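Local coordinates for MobB protein homolog (Geobacillus stearothermophilus, PDB 1XJC) that is of unknown function but, as a MobB homolog of the P-loop NTPase class, probably binds a nucleotide and contributes to molybdopterin guanine dinucleotide synthesis, at residues A[17-22]-A[155-160]; A[112-117]-A[123-128]; A[23-28]-A[33-38]; A[132-137]-A[142-147]. All coordinates share one frame; numbering follows the deposited sequence.

Interaction 1: A[17-22]-A[155-160]; sequences KTTLME and DEYIPW
T19 and L20, in the first turn of the helix that follows the probable P-loop of this NTPase-like fold, meet Y157 and I158. Segment 17-22 starts helix 17-30 with K17 and T18, the last residues of a probable Walker A motif, whereas 155-160 belongs to the C-terminal helix 154-166. The two short axes cross at -53° and come no nearer than 11.4 Å, so the contact is made by side-chain ends. T19 offers its methyl: CG2, anti to the backbone N, sits 3.8 Å from Y157 OH, and the two side chains meet at about a right angle. That hydroxyl has its polar partner elsewhere, the carbonyl oxygen of L151. L20 comes next and does most of the packing. Its CG is also anti to the backbone N (chi1 177°), which carries the branch across to the second helix, and CD1 approaches the Y157 ring obliquely, 3.8 Å from CE1. V9, V113, L115 and I135 of the parallel sheet pack against L20 as well, so it joins both helices to the strands. Past the ring, L20 and I158 run by each other in opposite directions, leaving L20 CD1 4.1 Å from I158 CD1.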
# COMPACT_ATOMS: atom_id res chain seq x y z
N LYS A 17 -8.98 -1.57 -2.13
CA LYS A 17 -7.65 -0.99 -2.01
C LYS A 17 -7.55 0.44 -2.53
O LYS A 17 -6.73 1.21 -2.03
CB LYS A 17 -6.60 -1.90 -2.66
CG LYS A 17 -6.95 -2.43 -4.01
CD LYS A 17 -6.01 -3.57 -4.43
CE LYS A 17 -6.34 -4.04 -5.83
NZ LYS A 17 -5.40 -5.10 -6.26
N THR A 18 -8.37 0.81 -3.52
CA THR A 18 -8.36 2.18 -4.04
C THR A 18 -8.83 3.16 -2.95
O THR A 18 -8.27 4.23 -2.75
CB THR A 18 -9.31 2.32 -5.26
OG1 THR A 18 -8.85 1.47 -6.32
CG2 THR A 18 -9.37 3.77 -5.73
N THR A 19 -9.89 2.79 -2.26
CA THR A 19 -10.41 3.61 -1.18
C THR A 19 -9.33 3.75 -0.09
O THR A 19 -9.02 4.87 0.31
CB THR A 19 -11.69 2.98 -0.59
OG1 THR A 19 -12.77 3.23 -1.50
CG2 THR A 19 -12.02 3.55 0.80
N LEU A 20 -8.74 2.64 0.35
CA LEU A 20 -7.69 2.71 1.37
C LEU A 20 -6.50 3.56 0.93
O LEU A 20 -6.06 4.44 1.67
CB LEU A 20 -7.20 1.32 1.75
CG LEU A 20 -6.04 1.37 2.77
CD1 LEU A 20 -6.51 2.04 4.07
CD2 LEU A 20 -5.56 -0.04 3.04
N MSE A 21 -5.97 3.30 -0.26
CA MSE A 21 -4.82 4.07 -0.76
C MSE A 21 -5.12 5.56 -0.77
O MSE A 21 -4.33 6.38 -0.28
CB MSE A 21 -4.44 3.64 -2.20
CG MSE A 21 -3.76 2.29 -2.30
SE MSE A 21 -2.00 2.24 -1.45
CE MSE A 21 -0.93 3.09 -2.87
N GLU A 22 -6.27 5.93 -1.32
CA GLU A 22 -6.62 7.34 -1.38
C GLU A 22 -6.73 8.01 -0.03
O GLU A 22 -6.17 9.08 0.19
CB GLU A 22 -7.92 7.52 -2.18
CG GLU A 22 -7.65 7.71 -3.67
CD GLU A 22 -8.91 7.83 -4.52
OE1 GLU A 22 -9.90 8.46 -4.06
OE2 GLU A 22 -8.89 7.31 -5.66
N ASP A 155 -13.06 6.09 9.48
CA ASP A 155 -12.90 7.00 10.61
C ASP A 155 -12.15 6.28 11.73
O ASP A 155 -11.61 6.91 12.65
CB ASP A 155 -14.25 7.47 11.15
CG ASP A 155 -14.83 8.61 10.33
OD1 ASP A 155 -14.05 9.25 9.58
OD2 ASP A 155 -16.04 8.88 10.45
N GLU A 156 -12.11 4.96 11.64
CA GLU A 156 -11.40 4.18 12.62
C GLU A 156 -10.11 3.58 12.07
O GLU A 156 -9.06 3.68 12.73
CB GLU A 156 -12.28 3.07 13.16
CG GLU A 156 -11.61 2.31 14.26
CD GLU A 156 -12.57 2.01 15.39
OE1 GLU A 156 -13.46 1.14 15.21
OE2 GLU A 156 -12.45 2.68 16.44
N TYR A 157 -10.14 2.99 10.88
CA TYR A 157 -8.89 2.38 10.42
C TYR A 157 -7.77 3.32 9.97
O TYR A 157 -6.61 2.97 10.07
CB TYR A 157 -9.14 1.25 9.38
CG TYR A 157 -9.81 1.62 8.08
CD1 TYR A 157 -9.16 2.41 7.12
CD2 TYR A 157 -11.08 1.13 7.78
CE1 TYR A 157 -9.77 2.68 5.90
CE2 TYR A 157 -11.70 1.40 6.56
CZ TYR A 157 -11.04 2.18 5.62
OH TYR A 157 -11.64 2.43 4.41
N ILE A 158 -8.11 4.52 9.51
CA ILE A 158 -7.08 5.47 9.08
C ILE A 158 -6.28 5.95 10.29
O ILE A 158 -5.05 5.87 10.30
CB ILE A 158 -7.70 6.66 8.31
CG1 ILE A 158 -8.27 6.16 6.96
CG2 ILE A 158 -6.65 7.75 8.08
CD1 ILE A 158 -7.20 5.54 6.00
N PRO A 159 -6.95 6.45 11.35
CA PRO A 159 -6.16 6.88 12.51
C PRO A 159 -5.38 5.68 13.08
O PRO A 159 -4.24 5.82 13.55
CB PRO A 159 -7.24 7.40 13.48
CG PRO A 159 -8.27 7.96 12.54
CD PRO A 159 -8.37 6.86 11.49
N TRP A 160 -5.97 4.49 13.03
CA TRP A 160 -5.27 3.31 13.55
C TRP A 160 -3.98 3.05 12.74
O TRP A 160 -2.88 2.81 13.31
CB TRP A 160 -6.17 2.08 13.46
CG TRP A 160 -5.58 0.86 14.09
CD1 TRP A 160 -5.64 0.51 15.41
CD2 TRP A 160 -4.79 -0.14 13.44
NE1 TRP A 160 -4.93 -0.66 15.62
CE2 TRP A 160 -4.40 -1.07 14.43
CE3 TRP A 160 -4.38 -0.34 12.12
CZ2 TRP A 160 -3.61 -2.19 14.14
CZ3 TRP A 160 -3.59 -1.45 11.83
CH2 TRP A 160 -3.22 -2.36 12.83

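Interaction 2: A[112-117]-A[123-128]; sequences KVVLVR and ASLQHL
V114 and L125 are the central pair, their CA atoms 7.5 Å apart where strand 112-116 passes L125 and the type I turn L125 to L128. That turn is closed by a bond of 3.3 Å from L128 N to L125 O. Alternate strand residues K112, V114 and V116 face this second segment. L125 lays one methyl against both valines: CD1 lies 3.8 Å from V114 CG1 and 4.1 Å from V116 CG1. The same methyl also rests against the backbone, with L125 CD1 3.9 Å from L115 O, although the L115 side chain turns to the other face of the sheet. V114 CG1, anti to the backbone N, points at the leucine stem too, so L125 CB is 3.9 Å away. Toward the start of the strand, K112 packs by its aliphatic chain, CD lying 4.2 Å from L128 CB and the two side chains crossing at about a right angle. Bends at chi3 (61°) and chi4 (72°) curl the buried lysine so that NZ bonds to the carbonyl oxygens of E108, H110 and A129, which between them supply polar partners for its ammonium group. Strand 112-116, helix 119-125 and strand 131-136 form a beta-alpha-beta unit, and this apolar seam seats the helix on its first strand, as in other P-loop NTPase-like alpha/beta folds.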
# COMPACT_ATOMS: atom_id res chain seq x y z
N LYS A 112 1.70 -5.32 5.96
CA LYS A 112 0.62 -5.10 5.01
C LYS A 112 -0.80 -5.13 5.54
O LYS A 112 -1.11 -5.76 6.57
CB LYS A 112 0.73 -6.10 3.86
CG LYS A 112 0.90 -7.56 4.29
CD LYS A 112 1.03 -8.51 3.08
CE LYS A 112 2.26 -8.18 2.21
NZ LYS A 112 3.61 -8.53 2.81
N VAL A 113 -1.66 -4.43 4.82
CA VAL A 113 -3.07 -4.41 5.14
C VAL A 113 -3.71 -5.25 4.03
O VAL A 113 -3.44 -5.03 2.85
CB VAL A 113 -3.65 -2.99 5.10
CG1 VAL A 113 -5.18 -3.06 5.34
CG2 VAL A 113 -2.95 -2.12 6.17
N VAL A 114 -4.53 -6.22 4.40
CA VAL A 114 -5.15 -7.08 3.41
C VAL A 114 -6.63 -6.69 3.26
O VAL A 114 -7.36 -6.59 4.26
CB VAL A 114 -5.05 -8.57 3.84
CG1 VAL A 114 -5.73 -9.46 2.79
CG2 VAL A 114 -3.57 -8.98 4.02
N LEU A 115 -7.05 -6.45 2.02
CA LEU A 115 -8.44 -6.10 1.73
C LEU A 115 -9.11 -7.33 1.13
O LEU A 115 -8.57 -7.97 0.21
CB LEU A 115 -8.51 -4.92 0.77
CG LEU A 115 -8.24 -3.59 1.50
CD1 LEU A 115 -6.97 -2.99 0.98
CD2 LEU A 115 -9.41 -2.63 1.32
N VAL A 116 -10.27 -7.69 1.68
CA VAL A 116 -10.97 -8.88 1.21
C VAL A 116 -12.45 -8.62 0.98
O VAL A 116 -13.11 -7.97 1.80
CB VAL A 116 -10.81 -10.06 2.23
CG1 VAL A 116 -9.32 -10.38 2.44
CG2 VAL A 116 -11.45 -9.71 3.55
N ARG A 117 -12.97 -9.14 -0.12
CA ARG A 117 -14.39 -8.99 -0.44
C ARG A 117 -15.19 -10.11 0.20
O ARG A 117 -16.39 -9.98 0.45
CB ARG A 117 -14.60 -9.06 -1.96
CG ARG A 117 -13.74 -8.08 -2.75
CD ARG A 117 -13.69 -8.49 -4.22
NE ARG A 117 -13.10 -9.83 -4.39
CZ ARG A 117 -12.76 -10.36 -5.56
NH1 ARG A 117 -12.95 -9.69 -6.70
NH2 ARG A 117 -12.24 -11.58 -5.60
N ALA A 123 -9.26 -16.66 2.40
CA ALA A 123 -8.67 -18.00 2.41
C ALA A 123 -7.41 -18.04 1.56
O ALA A 123 -6.44 -18.71 1.91
CB ALA A 123 -9.68 -19.03 1.92
N SER A 124 -7.40 -17.33 0.44
CA SER A 124 -6.21 -17.36 -0.41
C SER A 124 -5.18 -16.29 -0.09
O SER A 124 -4.07 -16.33 -0.62
CB SER A 124 -6.60 -17.24 -1.88
OG SER A 124 -7.07 -15.94 -2.17
N LEU A 125 -5.53 -15.33 0.78
CA LEU A 125 -4.62 -14.24 1.14
C LEU A 125 -4.10 -14.30 2.59
O LEU A 125 -3.17 -13.59 2.92
CB LEU A 125 -5.31 -12.89 0.92
CG LEU A 125 -5.76 -12.54 -0.51
CD1 LEU A 125 -6.56 -11.25 -0.51
CD2 LEU A 125 -4.57 -12.40 -1.42
N GLN A 126 -4.71 -15.13 3.43
CA GLN A 126 -4.33 -15.24 4.83
C GLN A 126 -2.92 -15.79 5.05
O GLN A 126 -2.37 -15.65 6.13
CB GLN A 126 -5.32 -16.12 5.59
CG GLN A 126 -5.26 -17.61 5.27
CD GLN A 126 -6.27 -18.43 6.07
OE1 GLN A 126 -6.59 -18.10 7.22
NE2 GLN A 126 -6.76 -19.52 5.48
N HIS A 127 -2.33 -16.41 4.04
CA HIS A 127 -1.01 -16.97 4.23
C HIS A 127 0.16 -16.04 3.88
O HIS A 127 1.32 -16.45 3.94
CB HIS A 127 -0.90 -18.30 3.50
CG HIS A 127 -1.88 -19.32 3.99
ND1 HIS A 127 -1.90 -19.75 5.30
CD2 HIS A 127 -2.92 -19.94 3.38
CE1 HIS A 127 -2.89 -20.60 5.47
NE2 HIS A 127 -3.53 -20.74 4.32
N LEU A 128 -0.16 -14.79 3.56
CA LEU A 128 0.88 -13.82 3.24
C LEU A 128 1.66 -13.44 4.49
O LEU A 128 1.21 -13.68 5.62
CB LEU A 128 0.29 -12.57 2.59
CG LEU A 128 -0.41 -12.80 1.25
CD1 LEU A 128 -1.04 -11.50 0.78
CD2 LEU A 128 0.62 -13.30 0.22

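Interaction 3: A[23-28]-A[33-38]; sequences KWVAAA and WRVGTV
A28 O accepts the one hydrogen bond between the two segments, from W33 N at 3.0 Å with an N-H...O angle of 153°. The donor is tilted 27° from the carbonyl plane, and the same oxygen lies 3.4 Å from W33 CB. The bond fixes the first residue of 33-38 against helix 17-30 near its C-terminal end. With chi2 near zero (-2°), the six-membered part of the W33 ring swings away from its own CA and toward the helix, so that CE3 comes 3.8 Å from A28 CB. Beyond the segment, R168 makes a cation-pi contact with this indole, and M162 and R166 of helix 154-166 also touch it.

Helix 23-28 and strand 35-38 run nearly antiparallel, their axes 9.5 Å apart at the closest, as expected where the helix of a beta-alpha-beta crossover turns back into its second strand. Here the crossover leads from strand 6-10 to the outermost strand 35-39 and passes over strand 99-103, against which W24, V25 and A28 pack. V35 and T37 face the helix, with G36 between them. The small side chain of A28 lets V35 come very near: A28 CB to V35 CG2 is 3.4 Å, tighter than usual for two methyl groups. One helical turn earlier, V25 meets T37 at about a right angle, methyl against methyl, with V25 CG2 3.5 Å from T37 CG2.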
# COMPACT_ATOMS: atom_id res chain seq x y z
N LYS A 23 -7.46 7.38 0.88
CA LYS A 23 -7.65 7.96 2.19
C LYS A 23 -6.38 7.96 3.01
O LYS A 23 -6.12 8.91 3.75
CB LYS A 23 -8.76 7.20 2.94
CG LYS A 23 -10.14 7.43 2.33
CD LYS A 23 -11.19 6.60 3.05
CE LYS A 23 -12.54 6.75 2.37
NZ LYS A 23 -12.93 8.19 2.34
N TRP A 24 -5.59 6.90 2.90
CA TRP A 24 -4.36 6.80 3.67
C TRP A 24 -3.37 7.86 3.16
O TRP A 24 -2.78 8.57 3.96
CB TRP A 24 -3.76 5.40 3.53
CG TRP A 24 -2.76 5.04 4.59
CD1 TRP A 24 -2.20 5.87 5.53
CD2 TRP A 24 -2.20 3.74 4.83
NE1 TRP A 24 -1.35 5.16 6.33
CE2 TRP A 24 -1.33 3.86 5.93
CE3 TRP A 24 -2.37 2.48 4.22
CZ2 TRP A 24 -0.61 2.76 6.44
CZ3 TRP A 24 -1.65 1.39 4.73
CH2 TRP A 24 -0.78 1.54 5.82
N VAL A 25 -3.19 7.95 1.84
CA VAL A 25 -2.29 8.97 1.29
C VAL A 25 -2.73 10.37 1.74
O VAL A 25 -1.91 11.17 2.18
CB VAL A 25 -2.24 8.92 -0.29
CG1 VAL A 25 -1.62 10.19 -0.83
CG2 VAL A 25 -1.43 7.71 -0.77
N ALA A 26 -4.03 10.66 1.65
CA ALA A 26 -4.55 11.98 2.05
C ALA A 26 -4.27 12.33 3.52
O ALA A 26 -3.90 13.46 3.84
CB ALA A 26 -6.10 12.06 1.77
N ALA A 27 -4.45 11.36 4.42
CA ALA A 27 -4.20 11.62 5.84
C ALA A 27 -2.71 11.87 6.02
O ALA A 27 -2.32 12.79 6.75
CB ALA A 27 -4.64 10.42 6.70
N ALA A 28 -1.88 11.07 5.36
CA ALA A 28 -0.42 11.26 5.49
C ALA A 28 -0.04 12.65 4.97
O ALA A 28 0.74 13.36 5.60
CB ALA A 28 0.34 10.17 4.70
N TRP A 33 3.44 14.73 5.90
CA TRP A 33 4.46 13.72 5.61
C TRP A 33 4.89 13.73 4.13
O TRP A 33 4.13 14.17 3.25
CB TRP A 33 3.95 12.33 5.97
CG TRP A 33 3.73 12.09 7.45
CD1 TRP A 33 3.97 12.98 8.47
CD2 TRP A 33 3.24 10.90 8.06
NE1 TRP A 33 3.66 12.40 9.68
CE2 TRP A 33 3.21 11.12 9.46
CE3 TRP A 33 2.83 9.65 7.56
CZ2 TRP A 33 2.77 10.15 10.37
CZ3 TRP A 33 2.39 8.68 8.47
CH2 TRP A 33 2.37 8.94 9.86
N ARG A 34 6.10 13.24 3.87
CA ARG A 34 6.64 13.12 2.52
C ARG A 34 6.26 11.68 2.16
O ARG A 34 6.80 10.72 2.72
CB ARG A 34 8.17 13.32 2.54
CG ARG A 34 8.60 14.78 2.88
CD ARG A 34 10.14 14.92 2.92
NE ARG A 34 10.75 14.56 1.63
CZ ARG A 34 10.64 15.28 0.52
NH1 ARG A 34 9.95 16.42 0.53
NH2 ARG A 34 11.22 14.87 -0.61
N VAL A 35 5.31 11.55 1.23
CA VAL A 35 4.79 10.23 0.84
C VAL A 35 5.14 9.78 -0.57
O VAL A 35 5.24 10.59 -1.49
CB VAL A 35 3.24 10.22 0.94
CG1 VAL A 35 2.68 8.83 0.55
CG2 VAL A 35 2.81 10.60 2.35
N GLY A 36 5.32 8.47 -0.72
CA GLY A 36 5.58 7.90 -2.03
C GLY A 36 4.60 6.75 -2.22
O GLY A 36 4.20 6.14 -1.23
N THR A 37 4.16 6.49 -3.45
CA THR A 37 3.27 5.34 -3.68
C THR A 37 3.82 4.53 -4.85
O THR A 37 4.48 5.08 -5.72
CB THR A 37 1.80 5.75 -4.00
OG1 THR A 37 1.77 6.55 -5.19
CG2 THR A 37 1.19 6.54 -2.83
N VAL A 38 3.54 3.23 -4.84
CA VAL A 38 3.95 2.31 -5.90
C VAL A 38 2.75 1.42 -6.19
O VAL A 38 2.14 0.87 -5.26
CB VAL A 38 5.18 1.41 -5.49
CG1 VAL A 38 5.64 0.55 -6.67
CG2 VAL A 38 6.35 2.27 -4.98

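Interaction 4: A[132-137]-A[142-147]; sequences RAVIAW and GPLAHP
P147 sets its CG-CD edge against R132 O, CD 3.5 Å away, and P147 CG is 4.2 Å from A133 CB. W160 of helix 154-166 packs on both P147 and A133, so strand, proline and helix pack together here. Just before it, H146 brings its CB to 4.0 Å from R132 O, while its imidazole has A145 CB over one face. R132 CB points away from the loop, and NE bonds to N130 OD1. Further along the strand V134 makes a loose apolar contact, CG2 lying 4.5 Å from L144 CD1; W122 of helix 119-125 touches both side chains.

The polar link is from backbone to backbone: V134 N donates to P147 O over 3.0 Å, with an N-H...O angle of 157° and a C=O...N angle of 165°, nearly in line with the C=O and somewhat bent at the hydrogen. A133 CA adds a CA-H...O contact to the same oxygen at 3.6 Å. V134 also has a backbone bond with F149, so P147 O opens the parallel pairing that strand 148-150 continues at the edge of the sheet. Parallel pairing therefore begins at the proline carbonyl, while the proline N, which carries no hydrogen, cannot donate and the ring carbons pack against R132 O.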
# COMPACT_ATOMS: atom_id res chain seq x y z
N ARG A 132 -0.81 -7.03 9.01
CA ARG A 132 -1.07 -6.28 10.24
C ARG A 132 -2.56 -6.01 10.49
O ARG A 132 -2.98 -5.79 11.63
CB ARG A 132 -0.32 -4.94 10.23
CG ARG A 132 1.20 -5.06 10.06
CD ARG A 132 1.79 -5.95 11.17
NE ARG A 132 3.24 -6.08 11.06
CZ ARG A 132 4.11 -5.14 11.44
NH1 ARG A 132 3.66 -4.00 11.95
NH2 ARG A 132 5.42 -5.33 11.29
N ALA A 133 -3.36 -6.00 9.43
CA ALA A 133 -4.78 -5.73 9.56
C ALA A 133 -5.49 -6.17 8.31
O ALA A 133 -4.86 -6.33 7.26
CB ALA A 133 -5.04 -4.23 9.78
N VAL A 134 -6.80 -6.35 8.45
CA VAL A 134 -7.68 -6.76 7.37
C VAL A 134 -8.83 -5.76 7.32
O VAL A 134 -9.36 -5.36 8.37
CB VAL A 134 -8.30 -8.16 7.63
CG1 VAL A 134 -9.21 -8.56 6.44
CG2 VAL A 134 -7.19 -9.21 7.85
N ILE A 135 -9.20 -5.34 6.11
CA ILE A 135 -10.33 -4.44 5.93
C ILE A 135 -11.21 -5.25 4.97
O ILE A 135 -10.77 -5.64 3.89
CB ILE A 135 -9.89 -3.09 5.33
CG1 ILE A 135 -8.96 -2.37 6.32
CG2 ILE A 135 -11.12 -2.24 4.99
CD1 ILE A 135 -8.37 -1.02 5.83
N ALA A 136 -12.46 -5.50 5.38
CA ALA A 136 -13.32 -6.37 4.59
C ALA A 136 -14.72 -5.87 4.29
O ALA A 136 -15.21 -4.95 4.93
CB ALA A 136 -13.42 -7.72 5.28
N TRP A 137 -15.36 -6.54 3.32
CA TRP A 137 -16.73 -6.22 2.91
C TRP A 137 -17.71 -6.85 3.90
O TRP A 137 -18.82 -6.37 4.07
CB TRP A 137 -17.05 -6.82 1.55
CG TRP A 137 -16.51 -6.18 0.32
CD1 TRP A 137 -15.35 -5.47 0.19
CD2 TRP A 137 -17.03 -6.34 -0.99
NE1 TRP A 137 -15.11 -5.19 -1.14
CE2 TRP A 137 -16.13 -5.71 -1.89
CE3 TRP A 137 -18.18 -6.96 -1.51
CZ2 TRP A 137 -16.35 -5.69 -3.27
CZ3 TRP A 137 -18.39 -6.94 -2.89
CH2 TRP A 137 -17.47 -6.30 -3.75
N GLY A 142 -13.81 -18.33 11.40
CA GLY A 142 -12.65 -18.85 12.10
C GLY A 142 -11.92 -17.84 12.96
O GLY A 142 -12.35 -16.69 13.09
N PRO A 143 -10.80 -18.25 13.57
CA PRO A 143 -10.02 -17.32 14.41
C PRO A 143 -9.28 -16.33 13.53
O PRO A 143 -9.02 -16.62 12.36
CB PRO A 143 -9.06 -18.25 15.16
CG PRO A 143 -9.76 -19.59 15.12
CD PRO A 143 -10.31 -19.62 13.72
N LEU A 144 -8.95 -15.17 14.08
CA LEU A 144 -8.23 -14.16 13.31
C LEU A 144 -7.21 -13.50 14.23
O LEU A 144 -7.56 -12.96 15.28
CB LEU A 144 -9.21 -13.11 12.76
CG LEU A 144 -8.87 -12.47 11.40
CD1 LEU A 144 -7.47 -11.87 11.43
CD2 LEU A 144 -8.97 -13.52 10.31
N ALA A 145 -5.95 -13.55 13.83
CA ALA A 145 -4.85 -12.98 14.62
C ALA A 145 -4.62 -11.50 14.34
O ALA A 145 -3.66 -10.92 14.86
CB ALA A 145 -3.56 -13.75 14.36
N HIS A 146 -5.48 -10.89 13.54
CA HIS A 146 -5.32 -9.48 13.21
C HIS A 146 -6.62 -8.71 13.32
O HIS A 146 -7.69 -9.27 13.12
CB HIS A 146 -4.78 -9.33 11.79
CG HIS A 146 -3.69 -10.30 11.46
ND1 HIS A 146 -2.45 -10.25 12.06
CD2 HIS A 146 -3.67 -11.36 10.61
CE1 HIS A 146 -1.71 -11.25 11.60
NE2 HIS A 146 -2.42 -11.93 10.73
N PRO A 147 -6.55 -7.41 13.64
CA PRO A 147 -7.80 -6.66 13.73
C PRO A 147 -8.46 -6.63 12.35
O PRO A 147 -7.78 -6.62 11.32
CB PRO A 147 -7.35 -5.27 14.20
CG PRO A 147 -5.92 -5.18 13.75
CD PRO A 147 -5.39 -6.57 14.00

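From the N terminus, helix 17-30 supplies the first half of interaction 1, but interaction 3 closes first, the tight return of that helix into edge strand 35-39. Interaction 2 follows as a short loop from strand 112-116 through helix 119-125. Interaction 4 then closes another between strand 131-136 and the lead-in to strand 148-150. Only with helix 154-166 does interaction 1 close, with 132 residues between its segments, and the other three, in series, all nest inside it. Interactions 2 and 4 are neighbours through paired strands, V114 N lying 2.9 Å from A133 O. Helices 17-30 and 154-166 cover one sheet face, helix 119-125 the other.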